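Local coordinates for putative periplasmic protein (Wolinella succinogenes, PDB 3KN3) that probably serves as the periplasmic solute-binding component of an ABC-type tungstate transporter, and can bind glutathione, at residues L47-E51 with N52-D56; H127-E130 with R131-K135; Q153-L156 with A157-N160; A216-K219 with G220-Q223; V229-K232 with M233-I237. All blocks are in the same frame, centred on the assembly; numbering follows the deposited sequence.

Contact 1. Residues L47-E51 with N52-D56; sequences LKLGE and NCDVD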
loop_
_atom_site.group_PDB
_atom_site.type_symbol
_atom_site.label_atom_id
_atom_site.label_comp_id
_atom_site.label_asym_id
_atom_site.label_seq_id
_atom_site.Cartn_x
_atom_site.Cartn_y
_atom_site.Cartn_z
ATOM N N LEU A 47 -14.919 -0.331 -6.520
ATOM C CA LEU A 47 -15.371 -1.668 -6.885
ATOM C C LEU A 47 -16.780 -1.650 -7.466
ATOM O O LEU A 47 -17.055 -2.330 -8.463
ATOM C CB LEU A 47 -15.295 -2.612 -5.697
ATOM C CG LEU A 47 -13.880 -2.700 -5.123
ATOM C CD1 LEU A 47 -13.917 -3.511 -3.854
ATOM C CD2 LEU A 47 -12.879 -3.309 -6.137
ATOM N N LYS A 48 -17.661 -0.857 -6.862
ATOM C CA LYS A 48 -19.038 -0.780 -7.331
ATOM C C LYS A 48 -19.065 -0.297 -8.791
ATOM O O LYS A 48 -19.929 -0.693 -9.561
ATOM C CB LYS A 48 -19.900 0.085 -6.402
ATOM C CG LYS A 48 -21.395 -0.205 -6.484
ATOM C CD LYS A 48 -22.163 0.388 -5.300
ATOM C CE LYS A 48 -22.069 1.921 -5.252
ATOM N NZ LYS A 48 -22.951 2.554 -4.212
ATOM N N LEU A 49 -18.078 0.505 -9.174
ATOM C CA LEU A 49 -18.033 1.041 -10.530
ATOM C C LEU A 49 -17.757 -0.075 -11.531
ATOM O O LEU A 49 -18.329 -0.102 -12.625
ATOM C CB LEU A 49 -17.004 2.168 -10.655
ATOM C CG LEU A 49 -17.476 3.554 -10.213
ATOM C CD1 LEU A 49 -16.311 4.524 -10.050
ATOM C CD2 LEU A 49 -18.458 4.086 -11.241
ATOM N N GLY A 50 -16.898 -1.004 -11.137
ATOM C CA GLY A 50 -16.650 -2.178 -11.938
ATOM C C GLY A 50 -17.842 -3.118 -11.916
ATOM O O GLY A 50 -18.139 -3.796 -12.898
ATOM N N GLU A 51 -18.525 -3.167 -10.782
ATOM C CA GLU A 51 -19.589 -4.131 -10.598
ATOM C C GLU A 51 -20.686 -3.752 -11.571
ATOM O O GLU A 51 -21.343 -4.606 -12.167
ATOM C CB GLU A 51 -20.103 -4.074 -9.155
ATOM C CG GLU A 51 -21.124 -5.142 -8.797
ATOM C CD GLU A 51 -21.734 -4.936 -7.412
ATOM O OE1 GLU A 51 -21.009 -4.487 -6.496
ATOM O OE2 GLU A 51 -22.939 -5.230 -7.235
ATOM N N ASN A 52 -20.838 -2.446 -11.749
ATOM C CA ASN A 52 -21.928 -1.868 -12.517
ATOM C C ASN A 52 -21.597 -1.651 -14.004
ATOM O O ASN A 52 -22.384 -1.057 -14.734
ATOM C CB ASN A 52 -22.314 -0.525 -11.897
ATOM C CG ASN A 52 -23.050 -0.668 -10.575
ATOM O OD1 ASN A 52 -23.155 -1.759 -10.006
ATOM N ND2 ASN A 52 -23.569 0.444 -10.081
ATOM N N CYS A 53 -20.427 -2.103 -14.442
ATOM C CA CYS A 53 -20.025 -1.924 -15.835
ATOM C C CYS A 53 -19.799 -0.449 -16.223
ATOM O O CYS A 53 -20.091 -0.036 -17.352
ATOM C CB CYS A 53 -21.039 -2.587 -16.789
ATOM S SG CYS A 53 -21.509 -4.285 -16.341
ATOM N N ASP A 54 -19.241 0.327 -15.302
ATOM C CA ASP A 54 -18.903 1.728 -15.569
ATOM C C ASP A 54 -17.460 1.931 -16.038
ATOM O O ASP A 54 -17.117 2.954 -16.639
ATOM C CB ASP A 54 -19.132 2.574 -14.318
ATOM C CG ASP A 54 -20.606 2.644 -13.918
ATOM O OD1 ASP A 54 -21.462 2.664 -14.822
ATOM O OD2 ASP A 54 -20.905 2.687 -12.708
ATOM N N VAL A 55 -16.594 0.979 -15.724
ATOM C CA VAL A 55 -15.215 1.115 -16.142
ATOM C C VAL A 55 -14.698 -0.157 -16.795
ATOM O O VAL A 55 -15.399 -1.164 -16.856
ATOM C CB VAL A 55 -14.314 1.536 -14.983
ATOM C CG1 VAL A 55 -14.616 2.971 -14.577
ATOM C CG2 VAL A 55 -14.469 0.579 -13.806
ATOM N N ASP A 56 -13.474 -0.094 -17.302
ATOM C CA ASP A 56 -12.851 -1.258 -17.910
ATOM C C ASP A 56 -12.026 -2.016 -16.881
ATOM O O ASP A 56 -12.015 -3.242 -16.878
ATOM C CB ASP A 56 -11.989 -0.828 -19.093
ATOM C CG ASP A 56 -12.753 0.064 -20.077
ATOM O OD1 ASP A 56 -13.867 -0.344 -20.505
ATOM O OD2 ASP A 56 -12.241 1.166 -20.409
HETATM O O HOH W 1 -25.072 -2.665 -8.135
#
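Leu49 meets Asp54 where helix 43-51 stops and the chain turns toward strand 57-60. The turn is a Schellman motif: Asp54 N bonds to Leu49 O at 2.9 Å, while Cys53 N reaches Gly50 O from above the carbonyl plane. Cys53 takes the positive phi (66°) of this turn, a place glycine often fills; here the residue also serves a disulfide.

Packing is tightest on the Leu49 side. Its CD2 lies 3.2 Å from Asp54 OD2, the two side chains crossing at about a right angle, and Leu49 CB is 4.3 Å from Val55 CG2. The same methyl, Val55 CG2, rests 3.9 Å from Gly50 N. The other side is loose and wet: Glu51 extends along the surface beside Asn52, and a water donates to Asn52 OD1 at 2.8 Å but only weakly to Glu51 OE2.

Around the turn, Leu49 and Val55 both pack on Ala10 of strand 6-12, and Leu47 rests on Val58 and Val60 of strand 57-60. Cys213 closes the disulfide with Cys53, and Arg212 bonds to Glu51 O, so the segment after strand 202-208 is fastened to this helix end.

Contact 2. Residues H127-E130 with R131-K135; sequences HSKE and REVWK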
loop_
_atom_site.group_PDB
_atom_site.type_symbol
_atom_site.label_atom_id
_atom_site.label_comp_id
_atom_site.label_asym_id
_atom_site.label_seq_id
_atom_site.Cartn_x
_atom_site.Cartn_y
_atom_site.Cartn_z
ATOM N N HIS A 127 -3.173 0.323 9.123
ATOM C CA HIS A 127 -3.432 -0.357 10.384
ATOM C C HIS A 127 -3.625 -1.852 10.186
ATOM O O HIS A 127 -3.091 -2.653 10.944
ATOM C CB HIS A 127 -4.621 0.252 11.136
ATOM C CG HIS A 127 -4.850 -0.347 12.495
ATOM N ND1 HIS A 127 -6.093 -0.423 13.075
ATOM C CD2 HIS A 127 -3.989 -0.910 13.377
ATOM C CE1 HIS A 127 -5.994 -1.006 14.262
ATOM N NE2 HIS A 127 -4.730 -1.307 14.468
ATOM N N SER A 128 -4.384 -2.241 9.171
ATOM C CA SER A 128 -4.655 -3.667 8.994
ATOM C C SER A 128 -3.427 -4.389 8.448
ATOM O O SER A 128 -3.242 -5.580 8.679
ATOM C CB SER A 128 -5.874 -3.899 8.111
ATOM O OG SER A 128 -5.701 -3.239 6.879
ATOM N N LYS A 129 -2.577 -3.656 7.744
ATOM C CA LYS A 129 -1.286 -4.183 7.335
ATOM C C LYS A 129 -0.391 -4.437 8.540
ATOM O O LYS A 129 0.198 -5.500 8.665
ATOM C CB LYS A 129 -0.580 -3.212 6.402
ATOM C CG LYS A 129 0.813 -3.663 6.038
ATOM C CD LYS A 129 0.777 -5.046 5.431
ATOM C CE LYS A 129 2.088 -5.366 4.734
ATOM N NZ LYS A 129 2.006 -6.649 4.006
ATOM N N GLU A 130 -0.293 -3.442 9.411
ATOM C CA GLU A 130 0.519 -3.532 10.621
ATOM C C GLU A 130 0.045 -4.666 11.519
ATOM O O GLU A 130 0.853 -5.353 12.121
ATOM C CB GLU A 130 0.496 -2.199 11.382
ATOM C CG GLU A 130 1.133 -2.245 12.756
ATOM C CD GLU A 130 0.116 -2.085 13.860
ATOM O OE1 GLU A 130 -0.809 -1.271 13.672
ATOM O OE2 GLU A 130 0.241 -2.764 14.906
ATOM N N ARG A 131 -1.269 -4.855 11.604
ATOM C CA ARG A 131 -1.828 -5.994 12.321
ATOM C C ARG A 131 -1.385 -7.301 11.683
ATOM O O ARG A 131 -1.023 -8.244 12.377
ATOM C CB ARG A 131 -3.356 -5.900 12.384
ATOM C CG ARG A 131 -3.837 -4.806 13.331
ATOM C CD ARG A 131 -5.328 -4.520 13.212
ATOM N NE ARG A 131 -6.151 -5.645 13.639
ATOM C CZ ARG A 131 -6.316 -6.007 14.907
ATOM N NH1 ARG A 131 -7.086 -7.049 15.206
ATOM N NH2 ARG A 131 -5.706 -5.334 15.875
ATOM N N GLU A 132 -1.403 -7.357 10.354
ATOM C CA GLU A 132 -0.936 -8.544 9.650
ATOM C C GLU A 132 0.525 -8.847 9.985
ATOM O O GLU A 132 0.900 -10.000 10.196
ATOM C CB GLU A 132 -1.116 -8.382 8.143
ATOM C CG GLU A 132 -2.016 -9.435 7.502
ATOM C CD GLU A 132 -1.385 -10.833 7.440
ATOM O OE1 GLU A 132 -1.524 -11.494 6.384
ATOM O OE2 GLU A 132 -0.759 -11.277 8.432
ATOM N N VAL A 133 1.352 -7.812 10.040
ATOM C CA VAL A 133 2.761 -8.021 10.343
ATOM C C VAL A 133 3.009 -8.638 11.737
ATOM O O VAL A 133 3.859 -9.533 11.862
ATOM C CB VAL A 133 3.564 -6.727 10.155
ATOM C CG1 VAL A 133 5.031 -6.950 10.505
ATOM C CG2 VAL A 133 3.406 -6.213 8.713
ATOM N N TRP A 134 2.285 -8.162 12.766
ATOM C CA TRP A 134 2.399 -8.708 14.131
ATOM C C TRP A 134 1.946 -10.158 14.173
ATOM O O TRP A 134 2.540 -10.989 14.838
ATOM C CB TRP A 134 1.578 -7.895 15.164
ATOM C CG TRP A 134 2.234 -6.622 15.558
ATOM C CD1 TRP A 134 1.888 -5.364 15.164
ATOM C CD2 TRP A 134 3.384 -6.474 16.401
ATOM N NE1 TRP A 134 2.751 -4.443 15.704
ATOM C CE2 TRP A 134 3.676 -5.099 16.471
ATOM C CE3 TRP A 134 4.188 -7.370 17.107
ATOM C CZ2 TRP A 134 4.736 -4.603 17.214
ATOM C CZ3 TRP A 134 5.236 -6.878 17.842
ATOM C CH2 TRP A 134 5.506 -5.508 17.891
ATOM N N LYS A 135 0.864 -10.438 13.466
ATOM C CA LYS A 135 0.334 -11.786 13.358
ATOM C C LYS A 135 1.381 -12.742 12.778
ATOM O O LYS A 135 1.621 -13.812 13.333
ATOM C CB LYS A 135 -0.913 -11.758 12.477
ATOM C CG LYS A 135 -1.890 -12.872 12.712
ATOM C CD LYS A 135 -3.300 -12.333 12.541
ATOM C CE LYS A 135 -3.415 -11.440 11.300
ATOM N NZ LYS A 135 -4.761 -10.788 11.196
HETATM O O HOH W 2 -4.282 -3.223 16.395
#
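Arg131 N bonds to His127 O at 2.9 Å, the first of four successive i to i+4 bonds that join the two segments within helix 125-138. Val133 N meets Lys129 O in the carbonyl plane, whereas Glu132 N comes to Ser128 O from above it.

Residues four apart stand over one another, and two such pairs carry the contact. In the first, Arg131 CD sits over a face of the His127 ring, 3.7 Å from its centroid, a CH-pi contact displaced toward NE2. The bend at chi3 (66°) then turns the guanidinium aside, its plane steeply inclined to the ring. Water 2 joins the two polar ends, 2.8 Å from His127 NE2 and accepting from Arg131 NH2. Arg131 NH2 also pairs with Glu143, and His127 ND1 is bonded to Asp122 O.

In the second pair, Glu130 OE2 lies at the edge of the Trp134 indole, 3.1 Å from CD1, with carboxylate and ring nearly perpendicular. Glu130 is buried, but Tyr148 OH bonds to OE2 and Ser119 OG to OE1. A leucine here would remove both carboxylate oxygens and is likely to leave those two hydroxyls without their mates beside the indole edge. Phe107, Phe117 and Tyr148 meet the Trp134 ring.

The chemistry is thus divided: arginine and histidine share a water at the partly exposed side, while the buried carboxylate is held by two hydroxyls and lies at the indole edge. Such hydrogen bonds would probably stabilise the charge of Glu130 in its aromatic surroundings.

Contact 3. Residues Q153-L156 with A157-N160; sequences QGML and ATIN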
loop_
_atom_site.group_PDB
_atom_site.type_symbol
_atom_site.label_atom_id
_atom_site.label_comp_id
_atom_site.label_asym_id
_atom_site.label_seq_id
_atom_site.Cartn_x
_atom_site.Cartn_y
_atom_site.Cartn_z
ATOM N N GLN A 153 -5.435 7.603 14.940
ATOM C CA GLN A 153 -5.092 8.863 14.303
ATOM C C GLN A 153 -4.600 8.608 12.899
ATOM O O GLN A 153 -4.234 7.474 12.549
ATOM C CB GLN A 153 -3.976 9.575 15.074
ATOM C CG GLN A 153 -4.297 9.976 16.499
ATOM C CD GLN A 153 -4.831 11.386 16.591
ATOM O OE1 GLN A 153 -5.701 11.775 15.820
ATOM N NE2 GLN A 153 -4.310 12.161 17.535
ATOM N N GLY A 154 -4.571 9.676 12.102
ATOM C CA GLY A 154 -3.980 9.627 10.778
ATOM C C GLY A 154 -2.511 9.279 10.887
ATOM O O GLY A 154 -1.900 9.475 11.935
HETATM N N MSE A 155 -1.944 8.763 9.805
HETATM C CA MSE A 155 -0.532 8.376 9.784
HETATM C C MSE A 155 0.387 9.431 10.433
HETATM O O MSE A 155 1.177 9.124 11.345
HETATM C CB MSE A 155 -0.085 8.096 8.343
HETATM C CG MSE A 155 1.296 7.483 8.215
HETATM SE SE MSE A 155 1.335 5.654 8.930
HETATM C CE MSE A 155 2.021 6.031 10.720
ATOM N N LEU A 156 0.273 10.672 9.973
ATOM C CA LEU A 156 1.200 11.702 10.394
ATOM C C LEU A 156 1.109 12.010 11.889
ATOM O O LEU A 156 2.122 12.300 12.539
ATOM C CB LEU A 156 1.014 12.965 9.554
ATOM C CG LEU A 156 2.320 13.363 8.864
ATOM C CD1 LEU A 156 2.061 14.267 7.683
ATOM C CD2 LEU A 156 3.273 14.013 9.863
ATOM N N ALA A 157 -0.102 11.950 12.434
ATOM C CA ALA A 157 -0.291 12.196 13.861
ATOM C C ALA A 157 0.323 11.076 14.702
ATOM O O ALA A 157 0.883 11.331 15.769
ATOM C CB ALA A 157 -1.774 12.358 14.190
ATOM N N THR A 158 0.216 9.838 14.222
ATOM C CA THR A 158 0.744 8.702 14.972
ATOM C C THR A 158 2.273 8.631 14.888
ATOM O O THR A 158 2.925 8.116 15.788
ATOM C CB THR A 158 0.072 7.339 14.610
ATOM O OG1 THR A 158 0.973 6.532 13.858
ATOM C CG2 THR A 158 -1.190 7.520 13.832
ATOM N N ILE A 159 2.854 9.173 13.829
ATOM C CA ILE A 159 4.304 9.335 13.796
ATOM C C ILE A 159 4.742 10.329 14.878
ATOM O O ILE A 159 5.735 10.126 15.578
ATOM C CB ILE A 159 4.805 9.807 12.418
ATOM C CG1 ILE A 159 4.500 8.759 11.345
ATOM C CG2 ILE A 159 6.291 10.074 12.463
ATOM C CD1 ILE A 159 5.085 9.073 10.001
ATOM N N ASN A 160 3.995 11.409 15.027
ATOM C CA ASN A 160 4.352 12.384 16.052
ATOM C C ASN A 160 4.207 11.823 17.464
ATOM O O ASN A 160 5.014 12.121 18.348
ATOM C CB ASN A 160 3.565 13.684 15.881
ATOM C CG ASN A 160 4.015 14.471 14.657
ATOM O OD1 ASN A 160 5.219 14.582 14.381
ATOM N ND2 ASN A 160 3.050 15.014 13.912
#
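The first turn of helix 155-164, with Gly154 at its N-cap, brings Met155 against Thr158 and Ile159. Backbone bonds build the turn: Ile159 N meets Met155 O at 3.0 Å, nearly in line with the carbonyl bond, and Asn160 N follows with Leu156 O at 3.2 Å. Gly154 holds the N-cap position without a side chain to cap the helix.

On the buried side Met155, built as selenomethionine, starts anti to its own N (chi1 -171°), then bends at chi2 and chi3, which carries CE back over the helix. That methyl touches Thr158 OG1 at 3.3 Å and Ile159 CG1 at 3.7 Å, the flexible selenoether chain placing it between a hydroxyl and a branched aliphatic group. On the outer side, Ala157 CB packs 3.7 Å from Gln153 CB, small enough to sit close under the incoming loop. Leu156 CD2 and Asn160 ND2 make a looser pair at 4.2 Å, both near Tyr179 of helix 173-182.

Met155 and Thr158 also touch Arg120, and Gln153 O accepts from Arg120 NE. Since Arg120 is a glutathione-binding residue, this is consistent with a second-shell role for a helix N-terminus beside the ligand site in the periplasmic binding protein fold of this chain.

Contact 4. Residues A216-K219 with G220-Q223; sequences ADYK and GAKQ
Asp217 caps helix 218-229, whose first i to i+4 bond runs from Ala221 N to Asp217 O at 3.0 Å and is followed by Lys222 N to Tyr218 O at 2.8 Å and Gln223 N to Lys219 O. Just ahead, the chain makes an inverse gamma turn centred on Asp217, with a weak bond from Tyr218 N to Ala216 O.

The cap itself is a side-chain bond. With CG anti to its backbone nitrogen (chi1 -175°), Asp217 swings OD1 to Gly220 N at 2.8 Å, where the donor approaches from above the carboxylate plane. A negative carboxylate suits this place, since the first amides of a helix lack carbonyl partners within it. Glycine suits its place too: a CB on Gly220 would collide with Asp217 OD2.

Farther round, Tyr218 leans along the helix, its CD1 4.4 Å from Ala221 CB and its OH 4.0 Å from Lys222 CD. The phenol finds its polar partner in Asp77, and the aliphatic part of Lys222 passes beside it.

In the fold, Ala216 packs on Val208 while Tyr218 and Ala221 lie on Ala207, laying the helix start against strand 202-208. Asp56, just before strand 57-60, bonds to Asp217 N.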
loop_
_atom_site.group_PDB
_atom_site.type_symbol
_atom_site.label_atom_id
_atom_site.label_comp_id
_atom_site.label_asym_id
_atom_site.label_seq_id
_atom_site.Cartn_x
_atom_site.Cartn_y
_atom_site.Cartn_z
ATOM N N ALA A 216 -17.664 -3.595 -21.737
ATOM C CA ALA A 216 -16.381 -3.189 -21.197
ATOM C C ALA A 216 -15.302 -3.475 -22.246
ATOM O O ALA A 216 -15.385 -4.448 -22.980
ATOM C CB ALA A 216 -16.091 -3.934 -19.916
ATOM N N ASP A 217 -14.309 -2.609 -22.332
ATOM C CA ASP A 217 -13.186 -2.840 -23.222
ATOM C C ASP A 217 -12.225 -3.835 -22.556
ATOM O O ASP A 217 -11.218 -3.453 -21.972
ATOM C CB ASP A 217 -12.494 -1.505 -23.552
ATOM C CG ASP A 217 -11.391 -1.659 -24.573
ATOM O OD1 ASP A 217 -11.166 -2.802 -25.006
ATOM O OD2 ASP A 217 -10.755 -0.645 -24.944
ATOM N N TYR A 218 -12.548 -5.118 -22.629
ATOM C CA TYR A 218 -11.725 -6.111 -21.954
ATOM C C TYR A 218 -10.383 -6.272 -22.664
ATOM O O TYR A 218 -9.361 -6.559 -22.023
ATOM C CB TYR A 218 -12.431 -7.456 -21.851
ATOM C CG TYR A 218 -11.510 -8.541 -21.335
ATOM C CD1 TYR A 218 -11.011 -8.500 -20.039
ATOM C CD2 TYR A 218 -11.129 -9.604 -22.151
ATOM C CE1 TYR A 218 -10.159 -9.489 -19.573
ATOM C CE2 TYR A 218 -10.284 -10.599 -21.692
ATOM C CZ TYR A 218 -9.798 -10.541 -20.412
ATOM O OH TYR A 218 -8.948 -11.535 -19.973
ATOM N N LYS A 219 -10.395 -6.082 -23.982
ATOM C CA LYS A 219 -9.161 -6.054 -24.738
ATOM C C LYS A 219 -8.219 -4.998 -24.184
ATOM O O LYS A 219 -7.072 -5.300 -23.841
ATOM C CB LYS A 219 -9.442 -5.818 -26.218
ATOM C CG LYS A 219 -9.871 -7.093 -26.913
ATOM C CD LYS A 219 -10.180 -6.885 -28.384
ATOM C CE LYS A 219 -10.545 -8.223 -29.057
ATOM N NZ LYS A 219 -10.773 -8.007 -30.506
ATOM N N GLY A 220 -8.722 -3.770 -24.069
ATOM C CA GLY A 220 -7.947 -2.685 -23.515
ATOM C C GLY A 220 -7.446 -3.027 -22.123
ATOM O O GLY A 220 -6.308 -2.730 -21.778
ATOM N N ALA A 221 -8.296 -3.660 -21.322
ATOM C CA ALA A 221 -7.921 -4.038 -19.965
ATOM C C ALA A 221 -6.779 -5.057 -19.945
ATOM O O ALA A 221 -5.777 -4.888 -19.235
ATOM C CB ALA A 221 -9.144 -4.571 -19.204
ATOM N N LYS A 222 -6.925 -6.123 -20.727
ATOM C CA LYS A 222 -5.901 -7.155 -20.774
ATOM C C LYS A 222 -4.563 -6.606 -21.313
ATOM O O LYS A 222 -3.478 -6.979 -20.850
ATOM C CB LYS A 222 -6.395 -8.350 -21.596
ATOM C CG LYS A 222 -5.346 -9.374 -21.916
ATOM C CD LYS A 222 -5.157 -10.400 -20.809
ATOM C CE LYS A 222 -4.091 -11.433 -21.217
ATOM N NZ LYS A 222 -4.119 -11.742 -22.699
ATOM N N GLN A 223 -4.641 -5.696 -22.275
ATOM C CA GLN A 223 -3.429 -5.094 -22.812
ATOM C C GLN A 223 -2.662 -4.326 -21.735
ATOM O O GLN A 223 -1.450 -4.472 -21.581
ATOM C CB GLN A 223 -3.763 -4.174 -23.976
ATOM C CG GLN A 223 -2.555 -3.537 -24.620
ATOM C CD GLN A 223 -2.944 -2.498 -25.669
ATOM O OE1 GLN A 223 -3.605 -2.821 -26.654
ATOM N NE2 GLN A 223 -2.547 -1.243 -25.446
#

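Contact 5. Residues V229-K232 with M233-I237; sequences VSEK and MQAEI
Glu231 and Gln234 set two flat groups almost perpendicular, carboxylate and amide planes 85° apart, with Glu231 OE2 3.7 Å from Gln234 CB and near Ala235. The amide end turns the other way, where NE2 passes 3.7 Å from Val229 CA and bonds to Ile228 O. The bend at chi2 (-53°) folds it back toward the end of helix 218-229. A leucine in its place would remove that amide donor and would probably leave Ile228 O without this partner.

Ser230 stands at the N-cap of helix 231-238, and its carbonyl receives a short, straight bond from Gln234 N at 2.7 Å. Its OG bonds back to Trp227 O, so the hydroxyl is tied to the preceding helix while the carbonyl begins the next. Past it, Lys232 and Met233, a selenomethionine, lie side by side; the lysine CE is 3.4 Å from the methionine CE. Glu236 runs alongside too, with OE1 3.3 Å from Lys232 CE.

Opposite charges therefore approach without pairing closely, Lys232 NZ and Glu236 OE1 being 4.3 Å apart. The salt bridge of Lys232 goes instead to Asp31, at the end of helix 20-32. Glu236 would add a favourable but weaker attraction, while methionine supplies an apolar flank for the long lysine chain.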
loop_
_atom_site.group_PDB
_atom_site.type_symbol
_atom_site.label_atom_id
_atom_site.label_comp_id
_atom_site.label_asym_id
_atom_site.label_seq_id
_atom_site.Cartn_x
_atom_site.Cartn_y
_atom_site.Cartn_z
ATOM N N VAL A 229 2.634 -6.318 -16.338
ATOM C CA VAL A 229 3.215 -7.582 -15.956
ATOM C C VAL A 229 4.502 -7.892 -16.737
ATOM O O VAL A 229 5.321 -8.696 -16.293
ATOM C CB VAL A 229 2.153 -8.667 -16.164
ATOM C CG1 VAL A 229 2.684 -9.808 -16.981
ATOM C CG2 VAL A 229 1.556 -9.094 -14.831
ATOM N N SER A 230 4.690 -7.230 -17.882
ATOM C CA SER A 230 5.857 -7.459 -18.745
ATOM C C SER A 230 7.175 -7.155 -18.043
ATOM O O SER A 230 7.257 -6.235 -17.220
ATOM C CB SER A 230 5.771 -6.634 -20.040
ATOM O OG SER A 230 6.442 -5.389 -19.914
ATOM N N GLU A 231 8.211 -7.913 -18.396
ATOM C CA GLU A 231 9.495 -7.796 -17.712
ATOM C C GLU A 231 10.014 -6.357 -17.719
ATOM O O GLU A 231 10.422 -5.822 -16.676
ATOM C CB GLU A 231 10.534 -8.757 -18.303
ATOM C CG GLU A 231 11.728 -8.985 -17.384
ATOM C CD GLU A 231 11.306 -9.221 -15.933
ATOM O OE1 GLU A 231 10.637 -10.244 -15.659
ATOM O OE2 GLU A 231 11.639 -8.378 -15.066
ATOM N N LYS A 232 9.977 -5.728 -18.891
ATOM C CA LYS A 232 10.449 -4.359 -19.001
ATOM C C LYS A 232 9.835 -3.488 -17.906
ATOM O O LYS A 232 10.532 -2.726 -17.241
ATOM C CB LYS A 232 10.131 -3.783 -20.379
ATOM C CG LYS A 232 10.601 -2.345 -20.550
ATOM C CD LYS A 232 9.719 -1.583 -21.522
ATOM C CE LYS A 232 10.017 -0.099 -21.466
ATOM N NZ LYS A 232 9.112 0.672 -22.360
HETATM N N MSE A 233 8.527 -3.620 -17.720
HETATM C CA MSE A 233 7.803 -2.806 -16.750
HETATM C C MSE A 233 7.914 -3.347 -15.328
HETATM O O MSE A 233 7.942 -2.583 -14.368
HETATM C CB MSE A 233 6.335 -2.654 -17.164
HETATM C CG MSE A 233 6.153 -1.802 -18.411
HETATM SE SE MSE A 233 6.916 -0.014 -18.158
HETATM C CE MSE A 233 6.998 0.582 -20.005
ATOM N N GLN A 234 7.963 -4.663 -15.192
ATOM C CA GLN A 234 8.320 -5.258 -13.913
ATOM C C GLN A 234 9.628 -4.636 -13.417
ATOM O O GLN A 234 9.670 -4.008 -12.359
ATOM C CB GLN A 234 8.445 -6.780 -14.043
ATOM C CG GLN A 234 7.097 -7.486 -14.045
ATOM C CD GLN A 234 6.256 -7.095 -12.838
ATOM O OE1 GLN A 234 6.559 -7.482 -11.708
ATOM N NE2 GLN A 234 5.205 -6.317 -13.069
ATOM N N ALA A 235 10.686 -4.781 -14.210
ATOM C CA ALA A 235 11.985 -4.205 -13.871
ATOM C C ALA A 235 11.941 -2.678 -13.759
ATOM O O ALA A 235 12.624 -2.081 -12.930
ATOM C CB ALA A 235 13.030 -4.631 -14.891
ATOM N N GLU A 236 11.138 -2.046 -14.602
ATOM C CA GLU A 236 11.042 -0.599 -14.590
ATOM C C GLU A 236 10.401 -0.125 -13.298
ATOM O O GLU A 236 10.878 0.813 -12.671
ATOM C CB GLU A 236 10.231 -0.129 -15.789
ATOM C CG GLU A 236 10.341 1.346 -16.074
ATOM C CD GLU A 236 10.085 1.668 -17.541
ATOM O OE1 GLU A 236 10.667 0.975 -18.414
ATOM O OE2 GLU A 236 9.305 2.614 -17.814
ATOM N N ILE A 237 9.324 -0.795 -12.902
ATOM C CA ILE A 237 8.568 -0.435 -11.701
ATOM C C ILE A 237 9.380 -0.612 -10.428
ATOM O O ILE A 237 9.364 0.251 -9.541
ATOM C CB ILE A 237 7.263 -1.254 -11.573
ATOM C CG1 ILE A 237 6.219 -0.732 -12.570
ATOM C CG2 ILE A 237 6.735 -1.210 -10.116
ATOM C CD1 ILE A 237 5.047 -1.666 -12.798
#

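In the fold
From the N terminus the five contacts follow in series; none nests in or crosses another, and each closes only a local turn of its own. Contact 1 ends helix 43-51 beside the sheet that contains strands 6-12 and 57-60. Contacts 2 and 3 lie on helices associated with the other sheet: contact 2 on the helix of the beta-alpha-beta unit 117-119, 125-138, 148-150, and contact 3 at the start of the next helix, their centres about 16 Å apart. Strand 202-208 then brings the chain back to the first sheet. Contact 4 touches contact 1 through Asp56, although over 150 residues separate them in sequence, and contact 5 opens the helix that follows that of contact 4.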